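Local coordinates for dual function macrocyclase-peptidase POPB (PDB 5N4B), which cleaves peptide bonds after prolyl residues and joins peptide ends into macrocycles during the biosynthesis of amanitin toxins, at residues Y253-A265 with L276-W289. The protein carries 1 engineered substitution. Numbering follows the deposited sequence.
Sequences YQDNEHPEWIYGA and LYQFKDTSKKNLLW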
ATOM      1  N   TYR A 253      14.249 -22.189  -4.307  1.00 19.04           N
ATOM      2  CA  TYR A 253      14.771 -21.535  -5.493  1.00 19.05           C
ATOM      3  C   TYR A 253      15.643 -20.342  -5.112  1.00 17.76           C
ATOM      4  O   TYR A 253      15.325 -19.593  -4.195  1.00 19.02           O
ATOM      5  CB  TYR A 253      13.684 -21.044  -6.475  1.00 19.02           C
ATOM      6  CG  TYR A 253      14.313 -20.710  -7.816  1.00 18.77           C
ATOM      7  CD1 TYR A 253      14.815 -21.726  -8.612  1.00 20.26           C
ATOM      8  CD2 TYR A 253      14.415 -19.425  -8.268  1.00 18.09           C
ATOM      9  CE1 TYR A 253      15.457 -21.444  -9.814  1.00 21.96           C
ATOM     10  CE2 TYR A 253      15.009 -19.098  -9.491  1.00 19.85           C
ATOM     11  CZ  TYR A 253      15.540 -20.130 -10.253  1.00 22.33           C
ATOM     12  OH  TYR A 253      16.180 -19.898 -11.452  1.00 24.15           O
ATOM     13  N   GLN A 254      16.715 -20.134  -5.875  1.00 19.56           N
ATOM     14  CA  GLN A 254      17.448 -18.872  -5.898  1.00 19.47           C
ATOM     15  C   GLN A 254      18.157 -18.767  -7.239  1.00 21.34           C
ATOM     16  O   GLN A 254      18.266 -19.766  -7.966  1.00 23.79           O
ATOM     17  CB  GLN A 254      18.437 -18.761  -4.735  1.00 24.43           C
ATOM     18  CG  GLN A 254      19.642 -19.636  -4.822  1.00 26.99           C
ATOM     19  CD  GLN A 254      20.591 -19.336  -3.664  1.00 29.33           C
ATOM     20  OE1 GLN A 254      21.022 -18.191  -3.462  1.00 37.62           O
ATOM     21  NE2 GLN A 254      20.882 -20.333  -2.909  1.00 34.92           N
ATOM     22  N   ASP A 255      18.612 -17.562  -7.569  1.00 21.13           N
ATOM     23  CA  ASP A 255      19.261 -17.337  -8.867  1.00 22.21           C
ATOM     24  C   ASP A 255      20.412 -16.366  -8.675  1.00 23.55           C
ATOM     25  O   ASP A 255      20.236 -15.151  -8.721  1.00 24.30           O
ATOM     26  CB  ASP A 255      18.275 -16.855  -9.922  1.00 23.27           C
ATOM     27  CG  ASP A 255      18.891 -16.745 -11.272  1.00 28.17           C
ATOM     28  OD1 ASP A 255      20.132 -16.862 -11.350  1.00 28.14           O
ATOM     29  OD2 ASP A 255      18.130 -16.484 -12.243  1.00 27.43           O
ATOM     30  N   ASN A 256      21.615 -16.948  -8.507  1.00 25.56           N
ATOM     31  CA  ASN A 256      22.822 -16.160  -8.298  1.00 30.23           C
ATOM     32  C   ASN A 256      23.177 -15.305  -9.508  1.00 27.87           C
ATOM     33  O   ASN A 256      23.873 -14.302  -9.352  1.00 31.01           O
ATOM     34  CB  ASN A 256      23.994 -17.112  -8.014  1.00 36.27           C
ATOM     35  CG  ASN A 256      23.724 -18.076  -6.848  1.00 47.71           C
ATOM     36  OD1 ASN A 256      23.110 -17.726  -5.830  1.00 41.47           O
ATOM     37  ND2 ASN A 256      24.202 -19.308  -7.001  1.00 53.85           N
ATOM     38  N   GLU A 257      22.694 -15.653 -10.706  1.00 27.62           N
ATOM     39  CA  GLU A 257      22.965 -14.876 -11.908  1.00 27.97           C
ATOM     40  C   GLU A 257      22.148 -13.600 -11.959  1.00 26.97           C
ATOM     41  O   GLU A 257      22.489 -12.676 -12.689  1.00 29.81           O
ATOM     42  CB  GLU A 257      22.671 -15.708 -13.164  1.00 29.94           C
ATOM     43  CG  GLU A 257      23.096 -15.071 -14.451  1.00 52.24           C
ATOM     44  CD  GLU A 257      22.600 -15.836 -15.682  1.00 56.95           C
ATOM     45  OE1 GLU A 257      22.333 -17.056 -15.559  1.00 56.22           O
ATOM     46  OE2 GLU A 257      22.487 -15.211 -16.766  1.00 60.76           O
ATOM     47  N   HIS A 258      21.032 -13.535 -11.224  1.00 23.51           N
ATOM     48  CA  HIS A 258      20.142 -12.381 -11.248  1.00 24.80           C
ATOM     49  C   HIS A 258      19.855 -11.974  -9.805  1.00 23.81           C
ATOM     50  O   HIS A 258      18.755 -12.196  -9.299  1.00 21.00           O
ATOM     51  CB  HIS A 258      18.852 -12.723 -11.983  1.00 24.63           C
ATOM     52  CG  HIS A 258      19.059 -13.089 -13.404  1.00 23.93           C
ATOM     53  ND1 HIS A 258      18.946 -14.377 -13.874  1.00 27.05           N
ATOM     54  CD2 HIS A 258      19.387 -12.322 -14.466  1.00 27.03           C
ATOM     55  CE1 HIS A 258      19.162 -14.385 -15.179  1.00 29.79           C
ATOM     56  NE2 HIS A 258      19.444 -13.157 -15.560  1.00 30.87           N
ATOM     57  N   PRO A 259      20.819 -11.365  -9.121  1.00 24.08           N
ATOM     58  CA  PRO A 259      20.675 -11.142  -7.682  1.00 25.29           C
ATOM     59  C   PRO A 259      19.590 -10.179  -7.301  1.00 22.06           C
ATOM     60  O   PRO A 259      19.234 -10.161  -6.113  1.00 22.12           O
ATOM     61  CB  PRO A 259      22.058 -10.639  -7.254  1.00 25.83           C
ATOM     62  CG  PRO A 259      22.739 -10.268  -8.510  1.00 31.88           C
ATOM     63  CD  PRO A 259      22.158 -11.038  -9.619  1.00 29.58           C
ATOM     64  N   GLU A 260      19.054  -9.393  -8.230  1.00 20.59           N
ATOM     65  CA  GLU A 260      18.015  -8.437  -7.937  1.00 21.90           C
ATOM     66  C   GLU A 260      16.609  -9.020  -8.057  1.00 19.07           C
ATOM     67  O   GLU A 260      15.665  -8.385  -7.579  1.00 20.06           O
ATOM     68  CB  GLU A 260      18.154  -7.189  -8.821  1.00 30.76           C
ATOM     69  CG  GLU A 260      17.638  -7.277 -10.251  1.00 41.63           C
ATOM     70  CD  GLU A 260      18.509  -8.052 -11.276  1.00 47.99           C
ATOM     71  OE1 GLU A 260      19.488  -8.816 -10.938  1.00 34.70           O
ATOM     72  OE2 GLU A 260      18.154  -7.867 -12.478  1.00 45.86           O
ATOM     73  N   TRP A 261      16.457 -10.205  -8.660  1.00 19.99           N
ATOM     74  CA  TRP A 261      15.125 -10.786  -8.832  1.00 17.14           C
ATOM     75  C   TRP A 261      14.596 -11.254  -7.472  1.00 17.54           C
ATOM     76  O   TRP A 261      15.349 -11.677  -6.599  1.00 17.99           O
ATOM     77  CB  TRP A 261      15.152 -11.956  -9.793  1.00 17.36           C
ATOM     78  CG  TRP A 261      15.508 -11.623 -11.203  1.00 18.60           C
ATOM     79  CD1 TRP A 261      16.010 -10.446 -11.677  1.00 20.53           C
ATOM     80  CD2 TRP A 261      15.413 -12.506 -12.312  1.00 19.05           C
ATOM     81  NE1 TRP A 261      16.216 -10.558 -13.042  1.00 21.19           N
ATOM     82  CE2 TRP A 261      15.853 -11.811 -13.446  1.00 22.03           C
ATOM     83  CE3 TRP A 261      14.999 -13.822 -12.454  1.00 19.20           C
ATOM     84  CZ2 TRP A 261      15.898 -12.397 -14.706  1.00 21.56           C
ATOM     85  CZ3 TRP A 261      15.012 -14.411 -13.728  1.00 21.22           C
ATOM     86  CH2 TRP A 261      15.485 -13.702 -14.824  1.00 22.81           C
ATOM     87  N   ILE A 262      13.285 -11.189  -7.300  1.00 14.04           N
ATOM     88  CA  ILE A 262      12.596 -11.685  -6.118  1.00 14.78           C
ATOM     89  C   ILE A 262      11.531 -12.706  -6.529  1.00 16.34           C
ATOM     90  O   ILE A 262      11.205 -12.863  -7.719  1.00 13.73           O
ATOM     91  CB  ILE A 262      12.038 -10.565  -5.226  1.00 16.58           C
ATOM     92  CG1 ILE A 262      10.951  -9.777  -5.953  1.00 16.32           C
ATOM     93  CG2 ILE A 262      13.210  -9.674  -4.765  1.00 17.33           C
ATOM     94  CD1 ILE A 262      10.123  -8.872  -4.973  1.00 21.20           C
ATOM     95  N   TYR A 263      10.988 -13.382  -5.522  1.00 14.47           N
ATOM     96  CA  TYR A 263      10.269 -14.623  -5.690  1.00 12.33           C
ATOM     97  C   TYR A 263       8.963 -14.607  -4.895  1.00 12.88           C
ATOM     98  O   TYR A 263       8.843 -13.954  -3.863  1.00 15.40           O
ATOM     99  CB  TYR A 263      11.114 -15.853  -5.289  1.00 14.96           C
ATOM    100  CG  TYR A 263      12.412 -15.805  -6.030  1.00 14.56           C
ATOM    101  CD1 TYR A 263      12.436 -15.985  -7.399  1.00 16.90           C
ATOM    102  CD2 TYR A 263      13.594 -15.431  -5.392  1.00 16.93           C
ATOM    103  CE1 TYR A 263      13.606 -15.835  -8.098  1.00 18.47           C
ATOM    104  CE2 TYR A 263      14.782 -15.292  -6.111  1.00 18.46           C
ATOM    105  CZ  TYR A 263      14.754 -15.491  -7.458  1.00 18.90           C
ATOM    106  OH  TYR A 263      15.882 -15.332  -8.207  1.00 19.94           O
ATOM    107  N   GLY A 264       7.984 -15.311  -5.413  1.00 12.08           N
ATOM    108  CA  GLY A 264       6.775 -15.625  -4.679  1.00 11.56           C
ATOM    109  C   GLY A 264       6.370 -17.059  -4.958  1.00 10.38           C
ATOM    110  O   GLY A 264       6.914 -17.708  -5.850  1.00 12.44           O
ATOM    111  N   ALA A 265       5.414 -17.557  -4.191  1.00 12.58           N
ATOM    112  CA  ALA A 265       4.961 -18.927  -4.295  1.00 11.71           C
ATOM    113  C   ALA A 265       3.489 -19.040  -4.028  1.00 11.57           C
ATOM    114  O   ALA A 265       2.832 -18.115  -3.541  1.00 12.85           O
ATOM    115  CB  ALA A 265       5.726 -19.847  -3.330  1.00 16.55           C
ATOM    116  N   LEU A 276       5.980 -21.237  -8.543  1.00 13.70           N
ATOM    117  CA  LEU A 276       7.010 -20.238  -8.289  1.00 12.64           C
ATOM    118  C   LEU A 276       6.836 -19.079  -9.234  1.00 12.93           C
ATOM    119  O   LEU A 276       6.776 -19.267 -10.455  1.00 13.30           O
ATOM    120  CB  LEU A 276       8.391 -20.837  -8.507  1.00 14.53           C
ATOM    121  CG  LEU A 276       9.597 -19.891  -8.307  1.00 15.12           C
ATOM    122  CD1 LEU A 276       9.842 -19.585  -6.868  1.00 14.63           C
ATOM    123  CD2 LEU A 276      10.859 -20.490  -8.960  1.00 17.74           C
ATOM    124  N   TYR A 277       6.759 -17.894  -8.661  1.00 11.16           N
ATOM    125  CA  TYR A 277       6.729 -16.655  -9.406  1.00 10.66           C
ATOM    126  C   TYR A 277       8.091 -15.978  -9.264  1.00 13.08           C
ATOM    127  O   TYR A 277       8.737 -16.047  -8.205  1.00 12.43           O
ATOM    128  CB  TYR A 277       5.700 -15.688  -8.841  1.00 11.48           C
ATOM    129  CG  TYR A 277       4.288 -16.232  -8.693  1.00 11.36           C
ATOM    130  CD1 TYR A 277       3.525 -16.576  -9.766  1.00 12.38           C
ATOM    131  CD2 TYR A 277       3.715 -16.314  -7.456  1.00 13.63           C
ATOM    132  CE1 TYR A 277       2.251 -17.057  -9.599  1.00 13.11           C
ATOM    133  CE2 TYR A 277       2.429 -16.789  -7.290  1.00 12.02           C
ATOM    134  CZ  TYR A 277       1.697 -17.139  -8.372  1.00 11.88           C
ATOM    135  OH  TYR A 277       0.376 -17.564  -8.206  1.00 14.14           O
ATOM    136  N   GLN A 278       8.560 -15.354 -10.335  1.00 13.04           N
ATOM    137  CA  GLN A 278       9.772 -14.539 -10.318  1.00 11.96           C
ATOM    138  C   GLN A 278       9.509 -13.153 -10.878  1.00 12.91           C
ATOM    139  O   GLN A 278       8.818 -12.999 -11.894  1.00 13.22           O
ATOM    140  CB  GLN A 278      10.906 -15.157 -11.117  1.00 14.52           C
ATOM    141  CG  GLN A 278      11.120 -16.649 -10.784  1.00 15.34           C
ATOM    142  CD  GLN A 278      12.323 -17.262 -11.434  1.00 16.50           C
ATOM    143  OE1 GLN A 278      13.388 -16.636 -11.558  1.00 18.06           O
ATOM    144  NE2 GLN A 278      12.156 -18.498 -11.867  1.00 17.96           N
ATOM    145  N   PHE A 279      10.088 -12.157 -10.216  1.00 14.76           N
ATOM    146  CA  PHE A 279       9.906 -10.748 -10.544  1.00 13.93           C
ATOM    147  C   PHE A 279      11.273 -10.109 -10.689  1.00 14.23           C
ATOM    148  O   PHE A 279      12.137 -10.280  -9.813  1.00 17.84           O
ATOM    149  CB  PHE A 279       9.122 -10.002  -9.457  1.00 13.97           C
ATOM    150  CG  PHE A 279       7.842 -10.684  -9.047  1.00 14.45           C
ATOM    151  CD1 PHE A 279       7.862 -11.625  -8.026  1.00 14.51           C
ATOM    152  CD2 PHE A 279       6.642 -10.404  -9.678  1.00 16.05           C
ATOM    153  CE1 PHE A 279       6.675 -12.281  -7.622  1.00 16.41           C
ATOM    154  CE2 PHE A 279       5.461 -11.089  -9.291  1.00 14.14           C
ATOM    155  CZ  PHE A 279       5.490 -11.999  -8.292  1.00 14.94           C
ATOM    156  N   LYS A 280      11.465  -9.335 -11.727  1.00 15.61           N
ATOM    157  CA  LYS A 280      12.758  -8.646 -11.944  1.00 17.72           C
ATOM    158  C   LYS A 280      12.733  -7.155 -11.619  1.00 23.51           C
ATOM    159  O   LYS A 280      13.806  -6.543 -11.543  1.00 25.35           O
ATOM    160  CB  LYS A 280      13.245  -8.856 -13.379  1.00 21.51           C
ATOM    161  CG  LYS A 280      12.396  -8.239 -14.449  1.00 23.36           C
ATOM    162  CD  LYS A 280      13.099  -8.319 -15.787  1.00 30.70           C
ATOM    163  CE  LYS A 280      12.267  -7.623 -16.862  1.00 40.15           C
ATOM    164  NZ  LYS A 280      12.966  -7.710 -18.191  1.00 44.66           N
ATOM    165  N   ASP A 281      11.565  -6.567 -11.438  1.00 20.18           N
ATOM    166  CA  ASP A 281      11.352  -5.131 -11.251  1.00 24.63           C
ATOM    167  C   ASP A 281       9.907  -4.945 -10.768  1.00 25.55           C
ATOM    168  O   ASP A 281       9.269  -5.921 -10.341  1.00 21.65           O
ATOM    169  CB  ASP A 281      11.620  -4.384 -12.577  1.00 23.80           C
ATOM    170  CG  ASP A 281      10.721  -4.816 -13.722  1.00 25.18           C
ATOM    171  OD1 ASP A 281       9.602  -5.281 -13.523  1.00 26.79           O
ATOM    172  OD2 ASP A 281      11.107  -4.683 -14.920  1.00 32.80           O
ATOM    173  N   THR A 282       9.394  -3.730 -10.787  1.00 27.79           N
ATOM    174  CA  THR A 282       8.061  -3.443 -10.328  1.00 22.79           C
ATOM    175  C   THR A 282       7.038  -3.390 -11.368  1.00 29.15           C
ATOM    176  O   THR A 282       5.942  -2.915 -11.146  1.00 33.06           O
ATOM    177  CB  THR A 282       8.014  -2.123  -9.552  1.00 23.67           C
ATOM    178  OG1 THR A 282       8.492  -1.073 -10.356  1.00 26.13           O
ATOM    179  CG2 THR A 282       8.782  -2.247  -8.377  1.00 22.65           C
ATOM    180  N   SER A 283       7.391  -3.814 -12.549  1.00 23.90           N
ATOM    181  CA  SER A 283       6.515  -3.934 -13.578  1.00 25.37           C
ATOM    182  C   SER A 283       5.751  -5.221 -13.105  1.00 30.53           C
ATOM    183  O   SER A 283       6.259  -6.107 -12.381  1.00 40.45           O
ATOM    184  CB  SER A 283       7.172  -4.101 -14.950  1.00 26.93           C
ATOM    185  OG  SER A 283       7.493  -5.399 -15.187  1.00 30.02           O
ATOM    186  N   LYS A 284       4.591  -5.264 -13.558  1.00 21.22           N
ATOM    187  CA  LYS A 284       3.716  -6.349 -13.272  1.00 22.20           C
ATOM    188  C   LYS A 284       3.923  -7.547 -14.210  1.00 28.53           C
ATOM    189  O   LYS A 284       3.007  -8.206 -14.636  1.00 30.21           O
ATOM    190  CB  LYS A 284       2.304  -5.838 -13.404  1.00 27.49           C
ATOM    191  CG  LYS A 284       2.020  -4.710 -12.474  1.00 30.49           C
ATOM    192  CD  LYS A 284       2.055  -5.225 -11.069  1.00 27.21           C
ATOM    193  CE  LYS A 284       0.648  -5.521 -10.603  1.00 39.07           C
ATOM    194  NZ  LYS A 284       0.478  -6.572  -9.587  1.00 44.04           N
ATOM    195  N   LYS A 285       5.164  -7.825 -14.492  1.00 17.72           N
ATOM    196  CA  LYS A 285       5.521  -8.958 -15.322  1.00 15.50           C
ATOM    197  C   LYS A 285       6.211  -9.992 -14.461  1.00 15.36           C
ATOM    198  O   LYS A 285       6.967  -9.659 -13.651  1.00 16.81           O
ATOM    199  CB  LYS A 285       6.407  -8.572 -16.496  1.00 19.10           C
ATOM    200  CG  LYS A 285       5.831  -7.573 -17.481  1.00 19.21           C
ATOM    201  CD  LYS A 285       6.865  -7.208 -18.542  1.00 22.68           C
ATOM    202  CE  LYS A 285       6.289  -6.311 -19.603  1.00 36.75           C
ATOM    203  NZ  LYS A 285       6.088  -4.911 -19.192  1.00 48.39           N
ATOM    204  N   ASN A 286       5.867 -11.246 -14.666  1.00 13.45           N
ATOM    205  CA  ASN A 286       6.470 -12.300 -13.918  1.00 14.46           C
ATOM    206  C   ASN A 286       6.603 -13.622 -14.637  1.00 13.21           C
ATOM    207  O   ASN A 286       5.897 -13.946 -15.489  1.00 14.11           O
ATOM    208  CB  ASN A 286       5.757 -12.508 -12.544  1.00 12.85           C
ATOM    209  CG  ASN A 286       4.347 -13.082 -12.636  1.00 12.73           C
ATOM    210  OD1 ASN A 286       4.097 -14.253 -12.453  1.00 14.05           O
ATOM    211  ND2 ASN A 286       3.491 -12.256 -12.893  1.00 12.37           N
ATOM    212  N   LEU A 287       7.572 -14.389 -14.191  1.00 13.87           N
ATOM    213  CA  LEU A 287       7.689 -15.764 -14.609  1.00 14.04           C
ATOM    214  C   LEU A 287       6.781 -16.639 -13.744  1.00 13.37           C
ATOM    215  O   LEU A 287       6.359 -16.270 -12.638  1.00 13.00           O
ATOM    216  CB  LEU A 287       9.143 -16.277 -14.486  1.00 16.04           C
ATOM    217  CG  LEU A 287      10.190 -15.392 -15.150  1.00 16.54           C
ATOM    218  CD1 LEU A 287      11.552 -16.057 -15.077  1.00 16.79           C
ATOM    219  CD2 LEU A 287       9.864 -15.039 -16.552  1.00 18.34           C
ATOM    220  N   LEU A 288       6.470 -17.812 -14.250  1.00 13.18           N
ATOM    221  CA  LEU A 288       5.625 -18.763 -13.543  1.00 13.46           C
ATOM    222  C   LEU A 288       6.109 -20.165 -13.879  1.00 14.35           C
ATOM    223  O   LEU A 288       6.031 -20.604 -15.035  1.00 15.45           O
ATOM    224  CB  LEU A 288       4.151 -18.596 -13.939  1.00 16.09           C
ATOM    225  CG  LEU A 288       3.201 -19.722 -13.486  1.00 17.62           C
ATOM    226  CD1 LEU A 288       3.096 -19.702 -12.025  1.00 20.07           C
ATOM    227  CD2 LEU A 288       1.851 -19.593 -14.167  1.00 21.82           C
ATOM    228  N   TRP A 289       6.646 -20.844 -12.867  1.00 13.19           N
ATOM    229  CA  TRP A 289       7.103 -22.221 -13.000  1.00 14.07           C
ATOM    230  C   TRP A 289       6.250 -23.098 -12.094  1.00 14.42           C
ATOM    231  O   TRP A 289       5.710 -22.632 -11.061  1.00 14.79           O
ATOM    232  CB  TRP A 289       8.590 -22.390 -12.659  1.00 15.63           C
ATOM    233  CG  TRP A 289       9.572 -21.650 -13.538  1.00 15.56           C
ATOM    234  CD1 TRP A 289       9.321 -20.919 -14.653  1.00 16.59           C
ATOM    235  CD2 TRP A 289      10.981 -21.599 -13.326  1.00 16.98           C
ATOM    236  NE1 TRP A 289      10.500 -20.398 -15.149  1.00 17.69           N
ATOM    237  CE2 TRP A 289      11.532 -20.819 -14.359  1.00 19.08           C
ATOM    238  CE3 TRP A 289      11.820 -22.138 -12.349  1.00 18.52           C
ATOM    239  CZ2 TRP A 289      12.890 -20.572 -14.455  1.00 20.43           C
ATOM    240  CZ3 TRP A 289      13.190 -21.871 -12.427  1.00 19.86           C
ATOM    241  CH2 TRP A 289      13.697 -21.123 -13.499  1.00 20.79           C
TER
HETATM  242  O   HOH W   1      15.710 -17.635 -12.512  1.00 14.11           O
HETATM  243  O   HOH W   2      16.074  -6.148 -12.956  1.00 31.33           O
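I262 and F279 face each other as a hydrogen-bonded pair in the antiparallel hairpin that opens one four-stranded blade of the seven-bladed β-propeller of this prolyl oligopeptidase, while Y253 comes from the last strand of the preceding blade. The contact shows an aromatic ring from one blade packing on aliphatic, amide and aromatic side chains of the next. Four backbone bonds, two from I262–F279 and two from G264–Y277, zip the hairpin strands together. On the surface that Q278 shares with L276 and Y263, the ring of Y253 packs against L276 and W289. With its CG anti to the backbone N (chi1 -165°), that ring reaches the next blade, where L276 CD2 lies over one face, 4.1 Å from the ring centroid. W289 turns its edge toward the Y253 ring in an offset edge-to-face pair, the planes 76° apart and W289 CZ3 3.5 Å from Y253 CE1. Between the aromatics runs Q278, extended beyond CG: its CG sits in plane at the edge of the Y263 ring, its NE2 above one face of W289, toward the rim, and its OE1 at the edge of the W261 indole, 3.4 Å from CE3. That same OE1 accepts from a water that also donates to D255 OD2 and receives the hydroxyl proton of Y253, so one water ties the end of the preceding blade (Y253) and the linking loop (D255) to Q278 of the next blade. D255 OD2 is in turn gripped by H258 ND1 at 2.8 Å. The W261 indole is sandwiched, H258 CB over the centre of one face and K280 CB, in a CH-pi contact, over the five-membered ring on the opposite face. Beyond W261, a second water donates to both E260 OE2 and K280 O, each 2.7 Å away.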